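Local coordinates for protein enoyl-CoA hydratase (Mycobacterium avium, PDB 3OC7) that probably catalyses the reversible addition of water to the double bond of enoyl-CoA thioesters in fatty acid metabolism, as crotonase-family hydratases do, at residues 19-23 with 54-58; 50-54 with 107-111; 100-105 with 125-130. All blocks are in the same frame, centred on the assembly; numbering follows the deposited sequence.

Contact 1 (19-23 with 54-58); sequences GPVAR and PAVRV
Pro20 and Arg57 meet through their backbones where strand 21-26 runs beside the loop that leads into strand 58-63, the touching parts of the two chains running 65° apart. The carbonyl of Pro20, the centre of an inverse gamma turn, accepts a nearly straight bond from Arg57 N (2.9 Å to Pro20 O), although the donor stands well above the carbonyl plane; Val58 N adds a weak, bent bond to the same oxygen. Two residues further on, Ala22 N donates to Val58 O at 3.2 Å, this time in the carbonyl plane.

Among the side chains, the Pro20 ring meets the guanidinium of Arg57 obliquely. Its CB sits 3.6 Å above the guanidinium plane, displaced toward the rim, while Pro20 CG approaches Arg57 NH2. A bend at chi3 (-59°) turns one face of the guanidinium to Pro20, and Gly208 O fixes the NH2 end by a hydrogen bond. Trp265 of the second subunit packs on the same arginine. Val21 and Val58 run alongside each other on one face of the sheet, with Val21 CB 3.9 Å from Val58 CG1; helix 196-208 packs against both. Val56 CG1 reaches Ala22 CB at 4.1 Å.

Further along, Ala22 also bonds to the backbone of Val60, so this is the entrance to parallel strand pairing, 21-26 beside 58-63, in the larger sheet of the crotonase fold.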
ATOM      1  N   GLY A  19       5.979  33.811  -9.187  1.00 24.14           N
ATOM      2  CA  GLY A  19       5.388  32.652  -9.872  1.00 22.59           C
ATOM      3  C   GLY A  19       3.929  32.420  -9.492  1.00 21.53           C
ATOM      4  O   GLY A  19       3.393  33.152  -8.660  1.00 21.41           O
ATOM      5  N   PRO A  20       3.272  31.395 -10.097  1.00 20.54           N
ATOM      6  CA  PRO A  20       1.861  31.063  -9.808  1.00 19.39           C
ATOM      7  C   PRO A  20       1.692  30.281  -8.490  1.00 18.06           C
ATOM      8  O   PRO A  20       1.007  29.242  -8.444  1.00 17.17           O
ATOM      9  CB  PRO A  20       1.446  30.207 -11.014  1.00 19.89           C
ATOM     10  CG  PRO A  20       2.710  29.560 -11.454  1.00 20.05           C
ATOM     11  CD  PRO A  20       3.843  30.512 -11.134  1.00 20.50           C
ATOM     12  N   VAL A  21       2.276  30.839  -7.430  1.00 16.85           N
ATOM     13  CA  VAL A  21       2.445  30.180  -6.132  1.00 15.87           C
ATOM     14  C   VAL A  21       2.245  31.133  -4.928  1.00 14.99           C
ATOM     15  O   VAL A  21       2.685  32.305  -4.944  1.00 15.27           O
ATOM     16  CB  VAL A  21       3.828  29.421  -6.048  1.00 15.81           C
ATOM     17  CG1 VAL A  21       5.019  30.369  -6.276  1.00 18.08           C
ATOM     18  CG2 VAL A  21       3.980  28.641  -4.738  1.00 17.83           C
ATOM     19  N   ALA A  22       1.563  30.632  -3.899  1.00 13.32           N
ATOM     20  CA  ALA A  22       1.486  31.290  -2.586  1.00 13.50           C
ATOM     21  C   ALA A  22       2.268  30.498  -1.525  1.00 13.26           C
ATOM     22  O   ALA A  22       2.144  29.272  -1.467  1.00 13.78           O
ATOM     23  CB  ALA A  22       0.017  31.488  -2.152  1.00 13.48           C
ATOM     24  N   ARG A  23       3.071  31.184  -0.704  1.00 13.11           N
ATOM     25  CA  ARG A  23       3.840  30.566   0.399  1.00 12.94           C
ATOM     26  C   ARG A  23       3.227  30.934   1.754  1.00 12.63           C
ATOM     27  O   ARG A  23       3.093  32.134   2.062  1.00 13.55           O
ATOM     28  CB  ARG A  23       5.317  30.989   0.331  1.00 13.62           C
ATOM     29  CG  ARG A  23       6.262  30.340   1.357  1.00 17.14           C
ATOM     30  CD  ARG A  23       7.721  30.755   1.123  1.00 23.02           C
ATOM     31  NE  ARG A  23       8.345  29.951   0.072  1.00 26.11           N
ATOM     32  CZ  ARG A  23       9.288  29.029   0.274  1.00 26.35           C
ATOM     33  NH1 ARG A  23       9.756  28.799   1.495  1.00 27.95           N
ATOM     34  NH2 ARG A  23       9.771  28.338  -0.750  1.00 28.05           N
ATOM     35  N   PRO A  54      -7.066  33.981  -8.617  1.00 20.39           N
ATOM     36  CA  PRO A  54      -6.994  33.166  -9.848  1.00 20.61           C
ATOM     37  C   PRO A  54      -5.574  32.938 -10.400  1.00 19.83           C
ATOM     38  O   PRO A  54      -5.373  32.008 -11.184  1.00 20.55           O
ATOM     39  CB  PRO A  54      -7.824  33.972 -10.865  1.00 21.04           C
ATOM     40  CG  PRO A  54      -8.606  34.946 -10.069  1.00 21.70           C
ATOM     41  CD  PRO A  54      -7.820  35.232  -8.827  1.00 21.08           C
ATOM     42  N   ALA A  55      -4.618  33.778 -10.008  1.00 19.13           N
ATOM     43  CA  ALA A  55      -3.209  33.624 -10.413  1.00 17.81           C
ATOM     44  C   ALA A  55      -2.417  32.517  -9.663  1.00 17.07           C
ATOM     45  O   ALA A  55      -1.305  32.163 -10.071  1.00 17.34           O
ATOM     46  CB  ALA A  55      -2.476  34.971 -10.308  1.00 18.45           C
ATOM     47  N   VAL A  56      -2.977  32.012  -8.560  1.00 16.07           N
ATOM     48  CA  VAL A  56      -2.344  30.940  -7.776  1.00 14.93           C
ATOM     49  C   VAL A  56      -2.784  29.552  -8.269  1.00 14.60           C
ATOM     50  O   VAL A  56      -4.000  29.273  -8.364  1.00 15.42           O
ATOM     51  CB  VAL A  56      -2.642  31.116  -6.248  1.00 14.01           C
ATOM     52  CG1 VAL A  56      -2.022  29.964  -5.419  1.00 12.46           C
ATOM     53  CG2 VAL A  56      -2.125  32.463  -5.735  1.00 14.93           C
ATOM     54  N   ARG A  57      -1.798  28.695  -8.587  1.00 14.42           N
ATOM     55  CA  ARG A  57      -2.050  27.284  -8.975  1.00 13.85           C
ATOM     56  C   ARG A  57      -1.479  26.206  -8.005  1.00 12.89           C
ATOM     57  O   ARG A  57      -1.800  25.014  -8.133  1.00 13.70           O
ATOM     58  CB  ARG A  57      -1.662  27.024 -10.452  1.00 13.76           C
ATOM     59  CG  ARG A  57      -2.582  27.766 -11.461  1.00 15.11           C
ATOM     60  CD  ARG A  57      -2.421  27.335 -12.931  1.00 15.99           C
ATOM     61  NE  ARG A  57      -1.073  27.504 -13.477  1.00 16.76           N
ATOM     62  CZ  ARG A  57      -0.543  28.664 -13.876  1.00 18.82           C
ATOM     63  NH1 ARG A  57      -1.234  29.795 -13.778  1.00 21.28           N
ATOM     64  NH2 ARG A  57       0.692  28.693 -14.359  1.00 21.49           N
ATOM     65  N   VAL A  58      -0.690  26.636  -7.009  1.00 12.76           N
ATOM     66  CA  VAL A  58      -0.071  25.739  -6.029  1.00 11.97           C
ATOM     67  C   VAL A  58       0.285  26.514  -4.743  1.00 11.24           C
ATOM     68  O   VAL A  58       0.578  27.733  -4.822  1.00 11.64           O
ATOM     69  CB  VAL A  58       1.178  25.012  -6.647  1.00 12.09           C
ATOM     70  CG1 VAL A  58       2.259  26.009  -7.069  1.00 14.41           C
ATOM     71  CG2 VAL A  58       1.767  23.946  -5.702  1.00 13.02           C
TER

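Contact 2 (50-54 with 107-111)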
ATOM      1  N   ALA A  50      -5.323  32.161  -0.668  1.00 14.67           N
ATOM      2  CA  ALA A  50      -4.703  31.513  -1.833  1.00 14.65           C
ATOM      3  C   ALA A  50      -5.715  30.999  -2.873  1.00 14.79           C
ATOM      4  O   ALA A  50      -5.546  31.254  -4.070  1.00 15.52           O
ATOM      5  CB  ALA A  50      -3.772  30.377  -1.390  1.00 14.01           C
ATOM      6  N   SER A  51      -6.749  30.272  -2.440  1.00 15.39           N
ATOM      7  CA  SER A  51      -7.768  29.740  -3.366  1.00 16.24           C
ATOM      8  C   SER A  51      -8.549  30.834  -4.123  1.00 17.51           C
ATOM      9  O   SER A  51      -8.940  30.623  -5.283  1.00 17.41           O
ATOM     10  CB  SER A  51      -8.724  28.795  -2.624  1.00 16.18           C
ATOM     11  OG  SER A  51      -9.595  28.109  -3.529  1.00 17.82           O
ATOM     12  N   SER A  52      -8.752  31.980  -3.462  1.00 18.38           N
ATOM     13  CA  SER A  52      -9.516  33.111  -4.006  0.70 19.60           C
ATOM     14  C   SER A  52      -8.792  33.871  -5.125  1.00 19.49           C
ATOM     15  O   SER A  52      -9.426  34.597  -5.902  1.00 20.58           O
ATOM     16  CB  SER A  52      -9.889  34.084  -2.883  0.70 19.84           C
ATOM     17  OG  SER A  52     -10.760  33.467  -1.955  0.70 21.01           O
ATOM     18  N   ASP A  53      -7.466  33.728  -5.196  1.00 19.72           N
ATOM     19  CA  ASP A  53      -6.650  34.430  -6.205  1.00 19.87           C
ATOM     20  C   ASP A  53      -6.491  33.558  -7.464  1.00 20.32           C
ATOM     21  O   ASP A  53      -5.844  32.512  -7.398  1.00 19.46           O
ATOM     22  CB  ASP A  53      -5.272  34.788  -5.619  1.00 19.92           C
ATOM     23  CG  ASP A  53      -4.390  35.600  -6.581  1.00 20.04           C
ATOM     24  OD1 ASP A  53      -4.731  35.743  -7.779  1.00 20.27           O
ATOM     25  OD2 ASP A  53      -3.324  36.087  -6.135  1.00 22.26           O
ATOM     26  N   PRO A  54      -7.066  33.981  -8.617  1.00 20.39           N
ATOM     27  CA  PRO A  54      -6.994  33.166  -9.848  1.00 20.61           C
ATOM     28  C   PRO A  54      -5.574  32.938 -10.400  1.00 19.83           C
ATOM     29  O   PRO A  54      -5.373  32.008 -11.184  1.00 20.55           O
ATOM     30  CB  PRO A  54      -7.824  33.972 -10.865  1.00 21.04           C
ATOM     31  CG  PRO A  54      -8.606  34.946 -10.069  1.00 21.70           C
ATOM     32  CD  PRO A  54      -7.820  35.232  -8.827  1.00 21.08           C
ATOM     33  N   SER A 107      -9.005  21.307  -0.623  1.00 11.20           N
ATOM     34  CA  SER A 107      -8.648  22.487  -1.465  1.00 11.29           C
ATOM     35  C   SER A 107      -8.535  22.165  -2.974  1.00 11.69           C
ATOM     36  O   SER A 107      -8.055  21.094  -3.339  1.00 11.10           O
ATOM     37  CB  SER A 107      -7.317  23.085  -0.975  1.00 11.81           C
ATOM     38  OG  SER A 107      -6.928  24.256  -1.712  1.00 12.20           O
ATOM     39  N   ARG A 108      -8.959  23.094  -3.838  1.00 11.65           N
ATOM     40  CA  ARG A 108      -8.714  23.010  -5.306  1.00 11.92           C
ATOM     41  C   ARG A 108      -7.219  22.985  -5.649  1.00 11.11           C
ATOM     42  O   ARG A 108      -6.838  22.554  -6.743  1.00 11.33           O
ATOM     43  CB  ARG A 108      -9.411  24.164  -6.080  1.00 12.40           C
ATOM     44  CG  ARG A 108      -8.681  25.531  -6.012  1.00 13.99           C
ATOM     45  CD  ARG A 108      -9.297  26.653  -6.907  1.00 14.54           C
ATOM     46  NE  ARG A 108      -8.570  27.932  -6.803  1.00 16.90           N
ATOM     47  CZ  ARG A 108      -7.513  28.281  -7.536  1.00 17.70           C
ATOM     48  NH1 ARG A 108      -6.996  27.438  -8.428  1.00 18.43           N
ATOM     49  NH2 ARG A 108      -6.953  29.480  -7.363  1.00 18.92           N
ATOM     50  N   LEU A 109      -6.394  23.483  -4.718  1.00  9.97           N
ATOM     51  CA  LEU A 109      -4.939  23.671  -4.913  1.00 10.08           C
ATOM     52  C   LEU A 109      -4.106  22.492  -4.385  1.00  9.95           C
ATOM     53  O   LEU A 109      -4.311  22.058  -3.233  1.00 10.53           O
ATOM     54  CB  LEU A 109      -4.473  24.949  -4.186  1.00 10.81           C
ATOM     55  CG  LEU A 109      -5.073  26.296  -4.591  1.00  8.63           C
ATOM     56  CD1 LEU A 109      -4.725  27.384  -3.574  1.00 11.58           C
ATOM     57  CD2 LEU A 109      -4.600  26.683  -5.985  1.00 13.54           C
ATOM     58  N   PRO A 110      -3.152  21.978  -5.201  1.00  9.50           N
ATOM     59  CA  PRO A 110      -2.090  21.128  -4.628  1.00  9.47           C
ATOM     60  C   PRO A 110      -1.308  21.866  -3.506  1.00  8.86           C
ATOM     61  O   PRO A 110      -0.964  23.067  -3.668  1.00  9.60           O
ATOM     62  CB  PRO A 110      -1.179  20.838  -5.843  1.00 10.26           C
ATOM     63  CG  PRO A 110      -2.091  20.998  -7.068  1.00 10.84           C
ATOM     64  CD  PRO A 110      -2.976  22.176  -6.662  1.00  9.66           C
ATOM     65  N   VAL A 111      -1.057  21.174  -2.383  1.00  9.43           N
ATOM     66  CA  VAL A 111      -0.304  21.725  -1.222  1.00  8.56           C
ATOM     67  C   VAL A 111       0.978  20.892  -0.967  1.00  8.12           C
ATOM     68  O   VAL A 111       0.909  19.650  -0.786  1.00  9.28           O
ATOM     69  CB  VAL A 111      -1.188  21.797   0.068  1.00  8.24           C
ATOM     70  CG1 VAL A 111      -0.417  22.508   1.193  1.00  8.81           C
ATOM     71  CG2 VAL A 111      -2.522  22.499  -0.187  1.00 10.02           C
TER
HETATM   72  O   HOH W   1     -10.646  25.427  -2.821  1.00 15.14           O
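Arg108 grips the backbone carbonyl of Ser51, at the end of helix 37-52, side-on with two nitrogens. Arg108 NE and Arg108 NH2 each lie 3.1 Å from Ser51 O, with N-H...O angles near 150°. The oxygen sits almost exactly in the guanidinium plane, yet the two donors reach it differently: NE lies in the carbonyl plane on a lone pair, whereas NH2 stands above that plane. Asp53 O is also at the guanidinium edge, but its angle to NH2 is too poor for a hydrogen bond.

Beside this grip the contact is apolar. Leu109 CD1 fits against the last turn of the helix, 3.8 Å from Ala50 CB and 3.7 Å from Ser51 N. Its other methyl, Leu109 CD2, lies 3.4 Å above the guanidinium plane of Arg108, offset toward the rim, so the leucine touches both the helix and the group that holds it.

The arginine reaches across because its chain is extended from CG to NE, after a first torsion of 78° that sets CG between the backbone N and the carbonyl carbon. A water joins the base of this arm to the helix, accepting from Arg108 N and hydrogen-bonding Ser51 OG. Farther out, Arg108 NH2 also donates to Val56 O, while Val59 of strand 58-63 packs on both Ala50 and Leu109.

Two connections are thereby joined, the exit of helix 37-52 and the loop from helix 86-106 to strand 111-115, both leading to inner strands of the larger crotonase sheet. Arg108, bonded to the carbonyls of Ser51 and Val56, sits within an ST turn, Ser107 OG accepting from Leu109 N at 3.1 Å.

Contact 3 (100-105 with 125-130)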
ATOM      1  N   LEU A 100      -8.731  21.208  10.360  1.00 10.69           N
ATOM      2  CA  LEU A 100      -7.581  21.790   9.669  1.00 10.09           C
ATOM      3  C   LEU A 100      -7.022  20.843   8.609  1.00  9.74           C
ATOM      4  O   LEU A 100      -6.764  21.264   7.472  1.00  9.02           O
ATOM      5  CB  LEU A 100      -6.496  22.259  10.663  1.00 10.46           C
ATOM      6  CG  LEU A 100      -5.196  22.821  10.053  1.00 12.22           C
ATOM      7  CD1 LEU A 100      -5.468  24.069   9.189  1.00 13.98           C
ATOM      8  CD2 LEU A 100      -4.200  23.113  11.187  1.00 14.55           C
ATOM      9  N   MET A 101      -6.825  19.584   8.980  1.00  9.66           N
ATOM     10  CA  MET A 101      -6.404  18.571   7.996  1.00  9.48           C
ATOM     11  C   MET A 101      -7.379  18.455   6.825  1.00  9.48           C
ATOM     12  O   MET A 101      -6.967  18.411   5.647  1.00  9.21           O
ATOM     13  CB  MET A 101      -6.202  17.199   8.672  1.00  9.30           C
ATOM     14  CG  MET A 101      -5.033  17.138   9.704  1.00  8.87           C
ATOM     15  SD  MET A 101      -4.687  15.437  10.270  1.00 14.89           S
ATOM     16  CE  MET A 101      -6.307  14.979  10.955  1.00 13.29           C
ATOM     17  N   ARG A 102      -8.674  18.441   7.131  1.00 10.51           N
ATOM     18  CA  ARG A 102      -9.725  18.348   6.105  1.00 10.86           C
ATOM     19  C   ARG A 102      -9.739  19.554   5.118  1.00 10.66           C
ATOM     20  O   ARG A 102      -9.975  19.364   3.911  1.00 10.77           O
ATOM     21  CB  ARG A 102     -11.121  18.110   6.734  1.00 11.36           C
ATOM     22  CG  ARG A 102     -12.195  17.701   5.707  1.00 13.42           C
ATOM     23  CD  ARG A 102     -13.515  17.164   6.301  1.00 16.13           C
ATOM     24  NE  ARG A 102     -14.349  16.604   5.223  1.00 16.87           N
ATOM     25  CZ  ARG A 102     -15.199  15.590   5.340  1.00 16.56           C
ATOM     26  NH1 ARG A 102     -15.394  14.977   6.512  1.00 17.04           N
ATOM     27  NH2 ARG A 102     -15.878  15.193   4.263  1.00 19.28           N
ATOM     28  N   ALA A 103      -9.464  20.765   5.620  1.00 10.76           N
ATOM     29  CA  ALA A 103      -9.362  21.971   4.769  1.00 10.84           C
ATOM     30  C   ALA A 103      -8.235  21.840   3.723  1.00 10.25           C
ATOM     31  O   ALA A 103      -8.406  22.200   2.549  1.00 10.91           O
ATOM     32  CB  ALA A 103      -9.176  23.250   5.609  1.00 11.46           C
ATOM     33  N   ILE A 104      -7.086  21.292   4.148  1.00  8.75           N
ATOM     34  CA  ILE A 104      -5.950  21.055   3.233  1.00  9.41           C
ATOM     35  C   ILE A 104      -6.360  20.004   2.168  1.00  8.38           C
ATOM     36  O   ILE A 104      -6.165  20.208   0.956  1.00  9.03           O
ATOM     37  CB  ILE A 104      -4.658  20.605   4.015  1.00  8.26           C
ATOM     38  CG1 ILE A 104      -4.126  21.735   4.915  1.00  9.98           C
ATOM     39  CG2 ILE A 104      -3.559  20.097   3.043  1.00 10.40           C
ATOM     40  CD1 ILE A 104      -3.078  21.286   5.908  1.00 10.89           C
ATOM     41  N   VAL A 105      -6.947  18.886   2.610  1.00  8.87           N
ATOM     42  CA  VAL A 105      -7.359  17.795   1.704  1.00  9.31           C
ATOM     43  C   VAL A 105      -8.453  18.219   0.679  1.00  9.88           C
ATOM     44  O   VAL A 105      -8.408  17.769  -0.493  1.00 10.00           O
ATOM     45  CB  VAL A 105      -7.755  16.509   2.507  1.00  8.13           C
ATOM     46  CG1 VAL A 105      -8.211  15.389   1.576  1.00  9.80           C
ATOM     47  CG2 VAL A 105      -6.582  15.996   3.325  1.00  8.63           C
ATOM     48  N   GLY A 125       0.212  15.097  11.469  1.00 11.74           N
ATOM     49  CA  GLY A 125      -1.077  15.242  10.769  1.00 11.46           C
ATOM     50  C   GLY A 125      -1.042  16.268   9.640  1.00 11.12           C
ATOM     51  O   GLY A 125      -1.652  16.037   8.590  1.00 11.57           O
ATOM     52  N   LEU A 126      -0.321  17.381   9.843  1.00 11.40           N
ATOM     53  CA  LEU A 126      -0.060  18.355   8.757  1.00 11.68           C
ATOM     54  C   LEU A 126       0.738  17.749   7.602  1.00 10.74           C
ATOM     55  O   LEU A 126       0.349  17.907   6.422  1.00 11.21           O
ATOM     56  CB  LEU A 126       0.665  19.618   9.272  1.00 12.33           C
ATOM     57  CG  LEU A 126      -0.063  20.548  10.240  1.00 15.31           C
ATOM     58  CD1 LEU A 126       0.762  21.829  10.485  1.00 16.79           C
ATOM     59  CD2 LEU A 126      -1.465  20.879   9.765  1.00 17.17           C
ATOM     60  N   VAL A 127       1.839  17.049   7.932  1.00  9.82           N
ATOM     61  CA  VAL A 127       2.660  16.372   6.909  1.00  9.85           C
ATOM     62  C   VAL A 127       1.800  15.363   6.108  1.00  9.57           C
ATOM     63  O   VAL A 127       1.874  15.318   4.862  1.00  9.71           O
ATOM     64  CB  VAL A 127       3.933  15.683   7.552  1.00  9.87           C
ATOM     65  CG1 VAL A 127       4.728  14.886   6.506  1.00 10.84           C
ATOM     66  CG2 VAL A 127       4.849  16.723   8.277  1.00 12.18           C
ATOM     67  N   GLY A 128       1.024  14.532   6.813  1.00  8.52           N
ATOM     68  CA  GLY A 128       0.120  13.568   6.153  1.00  8.81           C
ATOM     69  C   GLY A 128      -0.946  14.170   5.237  1.00  8.53           C
ATOM     70  O   GLY A 128      -1.223  13.618   4.149  1.00  8.81           O
ATOM     71  N   ALA A 129      -1.495  15.334   5.619  1.00  8.97           N
ATOM     72  CA  ALA A 129      -2.571  15.998   4.835  1.00  8.75           C
ATOM     73  C   ALA A 129      -2.087  16.603   3.508  1.00  8.97           C
ATOM     74  O   ALA A 129      -2.865  16.681   2.543  1.00  8.96           O
ATOM     75  CB  ALA A 129      -3.293  17.077   5.689  1.00  9.74           C
ATOM     76  N   CYS A 130      -0.828  17.064   3.461  1.00  8.06           N
ATOM     77  CA  CYS A 130      -0.272  17.654   2.213  1.00  8.24           C
ATOM     78  C   CYS A 130      -0.246  16.620   1.051  1.00  8.43           C
ATOM     79  O   CYS A 130      -0.035  15.419   1.272  1.00  8.54           O
ATOM     80  CB  CYS A 130       1.110  18.281   2.474  1.00  8.07           C
ATOM     81  SG  CYS A 130       1.085  19.784   3.542  1.00 10.16           S
TER
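Met101 spans from Ala129 to Gly125, and its side chain can be followed outward atom by atom. Met101 CB lies 4.2 Å from Ala129 CB. Met101 CG, set anti to its own carbonyl carbon (chi1 -66°), passes 3.7 Å from Gly125 O. The sulfur then settles on the glycine itself, with Met101 SD 3.5 Å from Gly125 O and 3.6 Å from Gly125 CA, and the bend at chi3 turns CE at the tip away from that residue. The absence of a side chain at Gly125 lets the sulfur come this close to the helix backbone. Leu157 and Thr158 of helix 156-159 and Phe230 of helix 212-245 also pack around this methionine.

Ala129 CB points into helix 100-105 and is met by Ile104 CG2 at 4.0 Å and by Val105 CG2. Ile104 CG2 also lies 3.5 Å from Ala129 O. On the other flank, Leu100 and Leu126 cross, touching through their CD2 methyls at 3.8 Å, and Ile104 CD1 comes up to the same Leu126 methyl.

The helix axes run nearly parallel, 18° apart and 9.3 Å at closest approach. With apolar side chains and a sulfur packing on each other and on backbone carbonyls, and no hydrogen bonds between the segments, the pairing rests on shape and burial; Cys130 O and Val127 O bond Arg166 of the second subunit, which ties segment 125-130 to a neighbouring subunit of the trimer.

How the contacts relate
Contacts 1 and 2 are neighbours, their centres 7 Å apart, and share Pro54: the chain leaves helix 37-52 in contact 2 and enters strand 58-63 in contact 1. They also touch where Pro110 of contact 2 packs on Arg57 of contact 1. Contact 3 lies deeper, about 14 Å from contact 2 and 19 Å from contact 1 between centres. It touches contact 2 through Val111, which packs on Ile104 and Cys130, but stays about 10 Å from contact 1 at the nearest atoms. Along the chain, contact 1 closes before contact 3 opens, whereas contacts 2 and 3 interleave through helix 86-106 and strand 111-115. Together they run from inner sheet strands at the periphery of the chain to the helix pair near its centre.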